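Local atomic coordinates of metallo-beta-lactamase (Pseudomonas stutzeri, PDB entry 4ZEJ), a protein that probably hydrolyses beta-lactam antibiotics to substituted beta-amino acids with the help of zinc, as a class B metallo-beta-lactamase linked to antibiotic resistance. Residues 73-76 against 80-83; 102-107 against 138-143; 121-124 against 129-132. All coordinates share one frame; numbering follows the deposited sequence.

Contact 1: 73-76 against 80-83. With ZN (zinc ion), chain C; ZN (zinc ion), chain D.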
ATOM      1  N   VAL A  73       2.593   7.338   3.180  1.00 25.47           N
ATOM      2  CA  VAL A  73       2.807   6.191   4.074  1.00 25.32           C
ATOM      3  C   VAL A  73       3.049   4.959   3.218  1.00 24.09           C
ATOM      4  O   VAL A  73       2.428   4.825   2.158  1.00 23.43           O
ATOM      5  CB  VAL A  73       1.633   5.959   5.051  1.00 26.17           C
ATOM      6  CG1 VAL A  73       0.339   5.558   4.328  1.00 25.63           C
ATOM      7  CG2 VAL A  73       1.994   4.904   6.085  1.00 26.65           C
ATOM      8  N   SER A  74       3.965   4.089   3.659  1.00 23.78           N
ATOM      9  CA  SER A  74       4.252   2.827   2.972  1.00 23.18           C
ATOM     10  C   SER A  74       3.747   1.656   3.820  1.00 23.05           C
ATOM     11  O   SER A  74       3.867   1.675   5.051  1.00 24.65           O
ATOM     12  CB  SER A  74       5.739   2.675   2.667  1.00 23.31           C
ATOM     13  OG  SER A  74       6.171   3.673   1.756  1.00 23.71           O
ATOM     14  N   THR A  75       3.171   0.653   3.161  1.00 21.70           N
ATOM     15  CA  THR A  75       2.431  -0.428   3.840  1.00 21.64           C
ATOM     16  C   THR A  75       3.238  -1.711   4.070  1.00 21.47           C
ATOM     17  O   THR A  75       2.796  -2.581   4.805  1.00 22.21           O
ATOM     18  CB  THR A  75       1.113  -0.746   3.121  1.00 21.37           C
ATOM     19  OG1 THR A  75       1.376  -1.142   1.771  1.00 20.62           O
ATOM     20  CG2 THR A  75       0.187   0.485   3.126  1.00 21.58           C
ATOM     21  N   HIS A  76       4.404  -1.830   3.438  1.00 21.06           N
ATOM     22  CA  HIS A  76       5.470  -2.741   3.913  1.00 21.84           C
ATOM     23  C   HIS A  76       6.782  -2.302   3.264  1.00 21.88           C
ATOM     24  O   HIS A  76       6.786  -1.343   2.509  1.00 21.83           O
ATOM     25  CB  HIS A  76       5.162  -4.246   3.730  1.00 21.77           C
ATOM     26  CG  HIS A  76       5.214  -4.736   2.322  1.00 21.20           C
ATOM     27  ND1 HIS A  76       4.184  -4.535   1.432  1.00 20.70           N
ATOM     28  CD2 HIS A  76       6.141  -5.463   1.663  1.00 21.69           C
ATOM     29  CE1 HIS A  76       4.488  -5.091   0.279  1.00 20.78           C
ATOM     30  NE2 HIS A  76       5.667  -5.661   0.393  1.00 21.31           N
ATOM     31  N   ASP A  80       8.271  -1.971  -4.235  1.00 24.31           N
ATOM     32  CA  ASP A  80       7.007  -1.545  -4.852  1.00 24.23           C
ATOM     33  C   ASP A  80       6.160  -0.640  -3.939  1.00 23.54           C
ATOM     34  O   ASP A  80       5.249   0.010  -4.421  1.00 23.65           O
ATOM     35  CB  ASP A  80       6.174  -2.725  -5.392  1.00 24.47           C
ATOM     36  CG  ASP A  80       5.713  -3.684  -4.321  1.00 24.55           C
ATOM     37  OD1 ASP A  80       6.513  -4.038  -3.454  1.00 25.64           O
ATOM     38  OD2 ASP A  80       4.558  -4.125  -4.356  1.00 24.13           O
ATOM     39  N   ARG A  81       6.468  -0.591  -2.639  1.00 19.53           N
ATOM     40  CA  ARG A  81       5.798   0.309  -1.685  1.00 19.36           C
ATOM     41  C   ARG A  81       6.613   1.553  -1.278  1.00 20.21           C
ATOM     42  O   ARG A  81       6.041   2.541  -0.806  1.00 20.75           O
ATOM     43  CB  ARG A  81       5.513  -0.453  -0.388  1.00 19.70           C
ATOM     44  CG  ARG A  81       4.853  -1.815  -0.480  1.00 19.61           C
ATOM     45  CD  ARG A  81       3.411  -1.731  -0.943  1.00 20.09           C
ATOM     46  NE  ARG A  81       3.275  -2.083  -2.337  1.00 20.63           N
ATOM     47  CZ  ARG A  81       2.230  -1.804  -3.116  1.00 21.67           C
ATOM     48  NH1 ARG A  81       1.170  -1.108  -2.682  1.00 21.72           N
ATOM     49  NH2 ARG A  81       2.261  -2.227  -4.366  1.00 22.76           N
ATOM     50  N   THR A  82       7.934   1.454  -1.376  1.00 20.42           N
ATOM     51  CA  THR A  82       8.882   2.385  -0.767  1.00 21.26           C
ATOM     52  C   THR A  82       9.902   3.001  -1.735  1.00 21.66           C
ATOM     53  O   THR A  82      10.684   3.843  -1.308  1.00 22.23           O
ATOM     54  CB  THR A  82       9.699   1.674   0.337  1.00 21.83           C
ATOM     55  OG1 THR A  82      10.410   0.568  -0.237  1.00 22.67           O
ATOM     56  CG2 THR A  82       8.810   1.221   1.470  1.00 21.96           C
ATOM     57  N   ALA A  83       9.889   2.628  -3.016  1.00 21.86           N
ATOM     58  CA  ALA A  83      10.902   3.109  -3.983  1.00 23.10           C
ATOM     59  C   ALA A  83      11.091   4.633  -3.971  1.00 23.41           C
ATOM     60  O   ALA A  83      12.210   5.124  -4.120  1.00 24.41           O
ATOM     61  CB  ALA A  83      10.571   2.647  -5.405  1.00 23.49           C
TER
HETATM   62 ZN    ZN C 301       3.634  -5.816  -3.709  1.00 26.41          ZN
HETATM   63 ZN    ZN D 302       6.336  -7.309  -0.831  1.00 23.06          ZN
HETATM   64  O   HOH W   1       7.237  -8.852  -2.609  1.00 40.78           O
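Arg81 lays its CG methylene over one face of the His76 imidazole, with CG 3.4 Å from both ND1 and CE1 of His76. The guanidinium further along is turned almost parallel to the ring, the planes 1° apart, yet it is the aliphatic part of the chain that covers the histidine. Bends at chi2 and chi3 carry the arginine past Thr75, whose OG1 lies 3.4 Å from Arg81 CD, and then back to Asp80. There NH2 of Arg81 forms a salt bridge with Asp80 OD2 at 3.0 Å, approaching from above the carboxylate plane, and NE adds a weak bond to the same oxygen. That oxygen also binds one zinc ion, OD2 to zinc 2.0 Å, so Arg81 acts as a second-shell group on a metal ligand. His76 NE2 holds the other zinc at 2.2 Å. The side chain of Ser74 is tied to the helix backbone, its OG donating to Arg81 O (2.8 Å) from above the carbonyl plane, while Thr82 CG2 packs on Ser74 CB. His76, His78 and Asp80 form the HxHxD motif of the superfamily. The buried loop leads from the end of strand 68-73 to helix 79-82; Asp47, after strand 42-46, takes a salt bridge from Arg81 and a hydrogen bond from Thr75, and Phe154 of strand 152-156 packs against both.

Contact 2: 102-107 against 138-143; sequences NHLLKE and HTIDNV. With ZN (zinc ion), chain D.
Asp141 presents the flat side of its carboxylate to Leu104, and from 102-107 one methyl, CD1 of Leu104, does the touching. At the root of the aspartate, CB lies 3.9 Å from Leu104 CD1. The next atom, CG, set between the backbone N and the carbonyl carbon (chi1 65°), a rotation that turns the carboxylate face to the leucine, is nearest, 3.7 Å from that CD1. OD1 and OD2 follow at 4.0 and 3.8 Å from the same Leu104 CD1, so the near-equal spacing to all four atoms shows a methyl over the face of the group. The oxygens find their polar partners elsewhere: OD1 is hydrogen-bonded to Thr101 OG1, and OD2 receives Thr139 OG1 at 2.6 Å on its anti side, 32° out of the carboxylate plane. With both oxygens bonded, rotation of the group is restrained. Ile140 adds a looser apolar touch, its CG2 4.0 Å from Leu104 CD1. Thr139 follows His138, whose NE2 binds zinc at 2.1 Å. Between 102-107 and 138-143 the contact is thus van der Waals only, while the hydrogen bonds of the buried carboxylate come from Thr101 on the helix and Thr139 on the loop.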
ATOM      1  N   ASN A 102      10.382   0.435   8.964  1.00 28.64           N
ATOM      2  CA  ASN A 102      11.625   1.227   9.014  1.00 30.20           C
ATOM      3  C   ASN A 102      12.848   0.406   9.446  1.00 31.26           C
ATOM      4  O   ASN A 102      13.938   0.600   8.897  1.00 30.99           O
ATOM      5  CB  ASN A 102      11.474   2.481   9.898  1.00 32.70           C
ATOM      6  CG  ASN A 102      11.331   3.771   9.095  1.00 33.62           C
ATOM      7  OD1 ASN A 102      11.170   3.769   7.871  1.00 32.42           O
ATOM      8  ND2 ASN A 102      11.401   4.895   9.796  1.00 36.95           N
ATOM      9  N   HIS A 103      12.666  -0.508  10.406  1.00 32.84           N
ATOM     10  CA  HIS A 103      13.739  -1.439  10.808  1.00 35.28           C
ATOM     11  C   HIS A 103      14.199  -2.307   9.641  1.00 33.75           C
ATOM     12  O   HIS A 103      15.398  -2.476   9.408  1.00 34.58           O
ATOM     13  CB  HIS A 103      13.283  -2.339  11.967  1.00 38.43           C
ATOM     14  CG  HIS A 103      14.315  -3.330  12.407  1.00 42.55           C
ATOM     15  ND1 HIS A 103      15.426  -2.970  13.140  1.00 46.22           N
ATOM     16  CD2 HIS A 103      14.405  -4.670  12.223  1.00 44.50           C
ATOM     17  CE1 HIS A 103      16.159  -4.042  13.386  1.00 49.14           C
ATOM     18  NE2 HIS A 103      15.563  -5.088  12.839  1.00 48.03           N
ATOM     19  N   LEU A 104      13.236  -2.847   8.899  1.00 31.85           N
ATOM     20  CA  LEU A 104      13.542  -3.677   7.736  1.00 31.59           C
ATOM     21  C   LEU A 104      14.191  -2.893   6.598  1.00 30.45           C
ATOM     22  O   LEU A 104      15.068  -3.428   5.924  1.00 31.60           O
ATOM     23  CB  LEU A 104      12.289  -4.422   7.247  1.00 31.34           C
ATOM     24  CG  LEU A 104      11.871  -5.578   8.165  1.00 33.33           C
ATOM     25  CD1 LEU A 104      10.423  -5.986   7.919  1.00 33.47           C
ATOM     26  CD2 LEU A 104      12.795  -6.777   8.009  1.00 36.19           C
ATOM     27  N   LEU A 105      13.781  -1.638   6.393  1.00 29.23           N
ATOM     28  CA  LEU A 105      14.447  -0.791   5.399  1.00 29.14           C
ATOM     29  C   LEU A 105      15.930  -0.603   5.768  1.00 31.88           C
ATOM     30  O   LEU A 105      16.817  -0.839   4.937  1.00 32.83           O
ATOM     31  CB  LEU A 105      13.748   0.560   5.251  1.00 28.22           C
ATOM     32  CG  LEU A 105      12.387   0.487   4.540  1.00 26.88           C
ATOM     33  CD1 LEU A 105      11.627   1.789   4.750  1.00 26.95           C
ATOM     34  CD2 LEU A 105      12.544   0.167   3.056  1.00 27.10           C
ATOM     35  N   LYS A 106      16.188  -0.229   7.014  1.00 33.68           N
ATOM     36  CA  LYS A 106      17.573  -0.011   7.471  1.00 37.90           C
ATOM     37  C   LYS A 106      18.438  -1.275   7.360  1.00 40.02           C
ATOM     38  O   LYS A 106      19.555  -1.220   6.833  1.00 41.43           O
ATOM     39  CB  LYS A 106      17.583   0.548   8.894  1.00 40.33           C
ATOM     40  CG  LYS A 106      17.057   1.970   8.985  1.00 41.00           C
ATOM     41  CD  LYS A 106      17.083   2.501  10.413  1.00 45.03           C
ATOM     42  CE  LYS A 106      15.787   3.217  10.769  1.00 44.91           C
ATOM     43  NZ  LYS A 106      15.917   3.934  12.071  1.00 49.41           N
ATOM     44  N   GLU A 107      17.900  -2.407   7.822  1.00 40.16           N
ATOM     45  CA  GLU A 107      18.570  -3.714   7.749  1.00 42.86           C
ATOM     46  C   GLU A 107      18.986  -4.074   6.321  1.00 42.45           C
ATOM     47  O   GLU A 107      20.037  -4.680   6.119  1.00 45.23           O
ATOM     48  CB  GLU A 107      17.655  -4.809   8.335  1.00 44.09           C
ATOM     49  CG  GLU A 107      18.165  -6.248   8.243  1.00 48.41           C
ATOM     50  CD  GLU A 107      19.481  -6.482   8.976  1.00 53.57           C
ATOM     51  OE1 GLU A 107      19.695  -5.846  10.031  1.00 55.76           O
ATOM     52  OE2 GLU A 107      20.308  -7.307   8.515  1.00 57.07           O
ATOM     53  N   HIS A 138       1.920 -11.497   3.919  1.00 21.55           N
ATOM     54  CA  HIS A 138       2.889 -11.306   2.858  1.00 21.57           C
ATOM     55  C   HIS A 138       4.301 -11.093   3.418  1.00 22.49           C
ATOM     56  O   HIS A 138       5.278 -11.654   2.903  1.00 22.95           O
ATOM     57  CB  HIS A 138       2.467 -10.124   1.980  1.00 20.88           C
ATOM     58  CG  HIS A 138       3.490  -9.748   0.972  1.00 20.86           C
ATOM     59  ND1 HIS A 138       3.764 -10.534  -0.121  1.00 20.98           N
ATOM     60  CD2 HIS A 138       4.321  -8.681   0.893  1.00 21.00           C
ATOM     61  CE1 HIS A 138       4.727  -9.982  -0.826  1.00 21.28           C
ATOM     62  NE2 HIS A 138       5.086  -8.865  -0.226  1.00 21.44           N
ATOM     63  N   THR A 139       4.388 -10.250   4.445  1.00 23.02           N
ATOM     64  CA  THR A 139       5.601 -10.068   5.237  1.00 24.52           C
ATOM     65  C   THR A 139       5.209  -9.902   6.698  1.00 25.48           C
ATOM     66  O   THR A 139       4.019  -9.758   7.029  1.00 24.95           O
ATOM     67  CB  THR A 139       6.379  -8.805   4.832  1.00 24.68           C
ATOM     68  OG1 THR A 139       5.511  -7.664   4.935  1.00 24.26           O
ATOM     69  CG2 THR A 139       6.948  -8.922   3.412  1.00 24.39           C
ATOM     70  N   ILE A 140       6.218  -9.892   7.570  1.00 26.42           N
ATOM     71  CA  ILE A 140       5.975  -9.657   8.984  1.00 27.62           C
ATOM     72  C   ILE A 140       5.481  -8.236   9.268  1.00 27.15           C
ATOM     73  O   ILE A 140       4.753  -8.032  10.247  1.00 28.18           O
ATOM     74  CB  ILE A 140       7.227  -9.994   9.854  1.00 29.55           C
ATOM     75  CG1 ILE A 140       6.865 -10.129  11.345  1.00 31.28           C
ATOM     76  CG2 ILE A 140       8.320  -8.955   9.683  1.00 29.85           C
ATOM     77  CD1 ILE A 140       5.759 -11.115  11.661  1.00 31.71           C
ATOM     78  N   ASP A 141       5.869  -7.262   8.438  1.00 25.89           N
ATOM     79  CA  ASP A 141       5.551  -5.845   8.706  1.00 25.78           C
ATOM     80  C   ASP A 141       4.274  -5.324   8.033  1.00 24.37           C
ATOM     81  O   ASP A 141       3.873  -4.193   8.290  1.00 24.59           O
ATOM     82  CB  ASP A 141       6.737  -4.937   8.358  1.00 26.04           C
ATOM     83  CG  ASP A 141       7.062  -4.923   6.880  1.00 25.22           C
ATOM     84  OD1 ASP A 141       7.405  -3.839   6.343  1.00 25.23           O
ATOM     85  OD2 ASP A 141       6.983  -6.000   6.250  1.00 24.86           O
ATOM     86  N   ASN A 142       3.628  -6.123   7.190  1.00 23.17           N
ATOM     87  CA  ASN A 142       2.509  -5.605   6.393  1.00 22.43           C
ATOM     88  C   ASN A 142       1.366  -4.971   7.206  1.00 22.74           C
ATOM     89  O   ASN A 142       0.932  -5.529   8.204  1.00 23.38           O
ATOM     90  CB  ASN A 142       1.994  -6.605   5.327  1.00 21.42           C
ATOM     91  CG  ASN A 142       1.528  -7.964   5.869  1.00 21.81           C
ATOM     92  OD1 ASN A 142       1.511  -8.922   5.098  1.00 21.72           O
ATOM     93  ND2 ASN A 142       1.116  -8.066   7.125  1.00 22.85           N
ATOM     94  N   VAL A 143       0.912  -3.798   6.776  1.00 22.51           N
ATOM     95  CA  VAL A 143      -0.216  -3.119   7.399  1.00 22.96           C
ATOM     96  C   VAL A 143      -1.236  -2.782   6.331  1.00 22.36           C
ATOM     97  O   VAL A 143      -0.909  -2.695   5.129  1.00 21.51           O
ATOM     98  CB  VAL A 143       0.198  -1.832   8.156  1.00 24.11           C
ATOM     99  CG1 VAL A 143       1.113  -2.183   9.320  1.00 25.14           C
ATOM    100  CG2 VAL A 143       0.883  -0.816   7.242  1.00 23.82           C
TER
HETATM  101 ZN    ZN D 302       6.336  -7.309  -0.831  1.00 23.06          ZN
HETATM  102  O   HOH W   1       7.237  -8.852  -2.609  1.00 40.78           O

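Contact 3: 121-124 against 129-132; sequences ESTL and IEVF
Leu124, Val131 and Ile129 share one face of a beta hairpin and account for more than half of the surface buried between the strands. Leu124 faces Ile129 directly in a hydrogen-bonded pair, their CB atoms 3.9 Å apart, and the two side chains cross at a slant. The leucine reaches on with CD1, which lies 4.1 Å from Ile129 CG2 and 4.2 Å from Val131 CG2, so it bridges its own partner and the diagonal neighbour. Val131 has CG1 anti to its backbone N (chi1 -179°), which leaves CG2 as the branch turned to Leu124. Under these side chains the main chains are paired twice. Leu124 N gives a short, straight bond to Ile129 O (2.7 Å, 176°), lying in the carbonyl plane, and Ile129 N answers with a longer one to Leu124 O at 3.2 Å. The Ser122 and Val131 pair is held by Val131 N to Ser122 O, 2.8 Å and nearly linear, and by the return bond from Ser122 N. Between them, Thr123 and Glu130 form a non-hydrogen-bonded pair. On the opposite face Glu121 and Phe132 run side by side, with Glu121 CG at the edge of the phenyl ring, 3.7 Å from CD1 of Phe132. The N-to-C directions of the two strand axes lie at 161°, the slight departure from antiparallel that a twisted sheet gives. On its other side strand 129-132 pairs antiparallel with strand 144-147, whose Val145 and Leu147 pack on Ile129, while Phe44 of the other sheet covers Leu124 and Ile129. This is a beta hairpin at the outer edge of the five-stranded sheet, its apolar face turned into the sandwich interior of the alpha-beta/beta-alpha metallo-beta-lactamase fold.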
ATOM      1  N   GLU A 121      -1.757   0.089  15.901  1.00 46.99           N
ATOM      2  CA  GLU A 121      -2.710   0.986  15.257  1.00 46.98           C
ATOM      3  C   GLU A 121      -2.214   2.417  15.319  1.00 47.27           C
ATOM      4  O   GLU A 121      -1.699   2.857  16.347  1.00 49.38           O
ATOM      5  CB  GLU A 121      -4.061   0.924  15.952  1.00 50.35           C
ATOM      6  CG  GLU A 121      -4.683  -0.454  15.970  1.00 51.50           C
ATOM      7  CD  GLU A 121      -5.969  -0.517  16.767  1.00 55.41           C
ATOM      8  OE1 GLU A 121      -6.452   0.537  17.246  1.00 58.24           O
ATOM      9  OE2 GLU A 121      -6.493  -1.637  16.931  1.00 57.47           O
ATOM     10  N   SER A 122      -2.406   3.140  14.225  1.00 44.98           N
ATOM     11  CA  SER A 122      -2.013   4.532  14.124  1.00 45.81           C
ATOM     12  C   SER A 122      -3.044   5.287  13.306  1.00 45.40           C
ATOM     13  O   SER A 122      -3.793   4.695  12.512  1.00 43.38           O
ATOM     14  CB  SER A 122      -0.642   4.660  13.462  1.00 44.55           C
ATOM     15  OG  SER A 122       0.379   4.180  14.311  1.00 46.06           O
ATOM     16  N   THR A 123      -3.058   6.598  13.510  1.00 46.91           N
ATOM     17  CA  THR A 123      -3.968   7.507  12.854  1.00 47.90           C
ATOM     18  C   THR A 123      -3.153   8.614  12.172  1.00 47.68           C
ATOM     19  O   THR A 123      -2.250   9.194  12.783  1.00 48.68           O
ATOM     20  CB  THR A 123      -4.932   8.087  13.907  1.00 52.35           C
ATOM     21  OG1 THR A 123      -5.861   7.067  14.285  1.00 53.53           O
ATOM     22  CG2 THR A 123      -5.703   9.267  13.384  1.00 53.89           C
ATOM     23  N   LEU A 124      -3.485   8.905  10.917  1.00 46.18           N
ATOM     24  CA  LEU A 124      -2.854   9.986  10.154  1.00 46.42           C
ATOM     25  C   LEU A 124      -3.901  10.992   9.720  1.00 48.40           C
ATOM     26  O   LEU A 124      -5.072  10.648   9.549  1.00 48.79           O
ATOM     27  CB  LEU A 124      -2.156   9.423   8.912  1.00 44.09           C
ATOM     28  CG  LEU A 124      -0.814   8.728   9.111  1.00 42.94           C
ATOM     29  CD1 LEU A 124      -0.477   7.907   7.876  1.00 40.54           C
ATOM     30  CD2 LEU A 124       0.273   9.753   9.401  1.00 44.75           C
ATOM     31  N   ILE A 129      -7.062   8.782   7.914  1.00 40.59           N
ATOM     32  CA  ILE A 129      -6.331   7.599   7.492  1.00 37.85           C
ATOM     33  C   ILE A 129      -5.984   6.810   8.744  1.00 37.82           C
ATOM     34  O   ILE A 129      -5.339   7.339   9.662  1.00 39.33           O
ATOM     35  CB  ILE A 129      -5.065   8.009   6.715  1.00 36.61           C
ATOM     36  CG1 ILE A 129      -5.458   8.621   5.362  1.00 36.71           C
ATOM     37  CG2 ILE A 129      -4.148   6.814   6.488  1.00 34.67           C
ATOM     38  CD1 ILE A 129      -4.405   9.507   4.745  1.00 36.75           C
ATOM     39  N   GLU A 130      -6.446   5.565   8.796  1.00 36.19           N
ATOM     40  CA  GLU A 130      -6.133   4.670   9.893  1.00 36.45           C
ATOM     41  C   GLU A 130      -5.217   3.569   9.385  1.00 33.62           C
ATOM     42  O   GLU A 130      -5.471   3.000   8.325  1.00 31.99           O
ATOM     43  CB  GLU A 130      -7.407   4.092  10.498  1.00 38.38           C
ATOM     44  CG  GLU A 130      -8.336   5.174  11.047  1.00 41.96           C
ATOM     45  CD  GLU A 130      -9.555   4.636  11.783  1.00 44.56           C
ATOM     46  OE1 GLU A 130      -9.786   3.407  11.793  1.00 44.31           O
ATOM     47  OE2 GLU A 130     -10.290   5.463  12.364  1.00 48.08           O
ATOM     48  N   VAL A 131      -4.170   3.280  10.151  1.00 32.23           N
ATOM     49  CA  VAL A 131      -3.187   2.229   9.831  1.00 30.78           C
ATOM     50  C   VAL A 131      -3.350   1.118  10.869  1.00 31.13           C
ATOM     51  O   VAL A 131      -3.367   1.389  12.069  1.00 32.55           O
ATOM     52  CB  VAL A 131      -1.754   2.788   9.849  1.00 30.67           C
ATOM     53  CG1 VAL A 131      -0.729   1.715   9.486  1.00 29.85           C
ATOM     54  CG2 VAL A 131      -1.644   3.969   8.893  1.00 30.49           C
ATOM     55  N   PHE A 132      -3.487  -0.122  10.401  1.00 29.53           N
ATOM     56  CA  PHE A 132      -3.748  -1.266  11.267  1.00 29.85           C
ATOM     57  C   PHE A 132      -2.868  -2.438  10.878  1.00 28.46           C
ATOM     58  O   PHE A 132      -2.725  -2.740   9.695  1.00 27.22           O
ATOM     59  CB  PHE A 132      -5.220  -1.664  11.157  1.00 30.21           C
ATOM     60  CG  PHE A 132      -5.581  -2.908  11.918  1.00 30.92           C
ATOM     61  CD1 PHE A 132      -5.673  -2.888  13.307  1.00 33.17           C
ATOM     62  CD2 PHE A 132      -5.856  -4.092  11.246  1.00 30.16           C
ATOM     63  CE1 PHE A 132      -6.019  -4.027  14.011  1.00 33.95           C
ATOM     64  CE2 PHE A 132      -6.199  -5.237  11.944  1.00 31.06           C
ATOM     65  CZ  PHE A 132      -6.289  -5.204  13.330  1.00 32.67           C
TER

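Contact 1 is wholly buried, its centre about 6 Å from the centre of the chain, whereas contacts 2 and 3, with their centres about 13 Å from it, are partly exposed. Contacts 1 and 2 share a zinc ion: His76 and His138 both bind it, and Thr75 O probably accepts a hydrogen bond from Val143 N. Contact 3 is nested in the loop closed by contact 2 and holds no metal ligand; its Leu124 CD1 packs on Val73 CB of contact 1, and Val131 on Val143 of contact 2. Their chemistry follows: charge and metal in contact 1, a methyl on a carboxylate in contact 2, backbone pairing with apolar contacts in contact 3.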